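Local coordinates for uncharacterized protein (Bacteroides ovatus, PDB 4ID2) that is of unknown function but belongs to the DUF4738 family and adopts a beta-barrel-like fold, at residues K115-Q119 with G120-A124. Residues are numbered along the deposited sequence; the frame is centred on the assembly and turned at random.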
loop_
_atom_site.group_PDB
_atom_site.type_symbol
_atom_site.label_atom_id
_atom_site.label_comp_id
_atom_site.label_asym_id
_atom_site.label_seq_id
_atom_site.Cartn_x
_atom_site.Cartn_y
_atom_site.Cartn_z
ATOM N N LYS A 115 -10.842 15.221 5.447
ATOM C CA LYS A 115 -12.274 15.193 5.149
ATOM C C LYS A 115 -13.096 15.079 6.420
ATOM O O LYS A 115 -12.536 14.949 7.509
ATOM C CB LYS A 115 -12.589 13.987 4.225
ATOM C CG LYS A 115 -12.376 12.611 4.877
ATOM C CD LYS A 115 -12.332 11.501 3.838
ATOM C CE LYS A 115 -12.171 10.125 4.442
ATOM N NZ LYS A 115 -12.011 9.076 3.396
ATOM N N THR A 116 -14.424 15.118 6.269
ATOM C CA THR A 116 -15.382 14.899 7.349
ATOM C C THR A 116 -16.116 13.601 7.065
ATOM O O THR A 116 -16.465 13.342 5.915
ATOM C CB THR A 116 -16.362 16.060 7.484
ATOM O OG1 THR A 116 -16.967 16.335 6.223
ATOM C CG2 THR A 116 -15.719 17.303 8.058
ATOM N N THR A 117 -16.341 12.790 8.100
ATOM C CA THR A 117 -17.048 11.509 8.002
ATOM C C THR A 117 -18.107 11.469 9.102
ATOM O O THR A 117 -18.054 12.310 10.000
ATOM C CB THR A 117 -16.040 10.336 8.122
ATOM O OG1 THR A 117 -15.584 10.230 9.475
ATOM C CG2 THR A 117 -14.854 10.473 7.174
ATOM N N PRO A 118 -19.031 10.485 9.118
ATOM C CA PRO A 118 -20.010 10.420 10.224
ATOM C C PRO A 118 -19.343 10.277 11.601
ATOM O O PRO A 118 -19.897 10.744 12.595
ATOM C CB PRO A 118 -20.859 9.190 9.880
ATOM C CG PRO A 118 -20.667 8.983 8.419
ATOM C CD PRO A 118 -19.249 9.392 8.150
ATOM N N GLN A 119 -18.143 9.653 11.652
ATOM C CA GLN A 119 -17.378 9.498 12.890
ATOM C C GLN A 119 -16.911 10.864 13.385
ATOM O O GLN A 119 -17.213 11.247 14.515
ATOM C CB GLN A 119 -16.163 8.556 12.701
ATOM C CG GLN A 119 -16.504 7.070 12.852
ATOM C CD GLN A 119 -17.406 6.533 11.764
ATOM O OE1 GLN A 119 -17.386 6.995 10.615
ATOM N NE2 GLN A 119 -18.196 5.514 12.085
ATOM N N GLY A 120 -16.224 11.594 12.519
ATOM C CA GLY A 120 -15.729 12.920 12.854
ATOM C C GLY A 120 -14.915 13.579 11.758
ATOM O O GLY A 120 -14.978 13.185 10.591
ATOM N N ILE A 121 -14.138 14.586 12.151
ATOM C CA ILE A 121 -13.261 15.354 11.278
ATOM C C ILE A 121 -11.975 14.558 11.147
ATOM O O ILE A 121 -11.317 14.333 12.156
ATOM C CB ILE A 121 -13.025 16.765 11.887
ATOM C CG1 ILE A 121 -14.366 17.513 12.074
ATOM C CG2 ILE A 121 -12.058 17.588 11.022
ATOM C CD1 ILE A 121 -14.323 18.607 13.050
ATOM N N VAL A 122 -11.605 14.147 9.926
ATOM C CA VAL A 122 -10.418 13.326 9.696
ATOM C C VAL A 122 -9.261 14.172 9.183
ATOM O O VAL A 122 -9.425 14.947 8.242
ATOM C CB VAL A 122 -10.728 12.169 8.719
ATOM C CG1 VAL A 122 -9.487 11.307 8.475
ATOM C CG2 VAL A 122 -11.876 11.317 9.248
ATOM N N TYR A 123 -8.078 13.973 9.786
ATOM C CA TYR A 123 -6.828 14.618 9.394
ATOM C C TYR A 123 -5.876 13.574 8.882
ATOM O O TYR A 123 -5.776 12.510 9.480
ATOM C CB TYR A 123 -6.168 15.341 10.573
ATOM C CG TYR A 123 -6.855 16.624 10.975
ATOM C CD1 TYR A 123 -8.022 16.606 11.728
ATOM C CD2 TYR A 123 -6.327 17.860 10.622
ATOM C CE1 TYR A 123 -8.682 17.787 12.065
ATOM C CE2 TYR A 123 -6.974 19.046 10.959
ATOM C CZ TYR A 123 -8.138 19.005 11.706
ATOM O OH TYR A 123 -8.775 20.169 12.050
ATOM N N ALA A 124 -5.166 13.864 7.795
ATOM C CA ALA A 124 -4.140 12.964 7.293
ATOM C C ALA A 124 -2.881 13.333 8.029
ATOM O O ALA A 124 -2.609 14.523 8.184
ATOM C CB ALA A 124 -3.968 13.123 5.786
#
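Thr-117 grips the carbonyl of Gly-120 twice and so closes the turn of a beta hairpin, with Pro-118 and Gln-119 at its corners. Its backbone N donates to Gly-120 O at 2.9 Å, while its hydroxyl OG1 donates to the same oxygen at 3.2 Å; the two donors arrive from opposite faces of the carbonyl plane. A chi1 of 72° turns OG1 in over the main chain, from where it reaches across the turn. The same torsion puts the methyl CG2 of Thr-117 3.7 Å from CG2 of Val-122, and the two side chains meet nearly perpendicular. Behind the turn, Lys-115 and Val-122 form a hydrogen-bonded antiparallel pair: Val-122 N gives a short bond of 2.7 Å to Lys-115 O, answered by Lys-115 N to Val-122 O at 3.1 Å. Between that pair and the turn, Thr-116 and Ile-121 form a non-hydrogen-bonded pair, with CG2 of Thr-116 4.2 Å from CG1 of Ile-121. Both lean on Phe-38 and Phe-40 of strand 33-40. On the face of Lys-115 and Val-122, the extended lysine carries NZ to a salt bridge with Glu-109 of a second subunit. The hairpin links strand 107-116, outermost in its sheet within this chain, to strand 121-128, which strand 134-142 flanks on its other side.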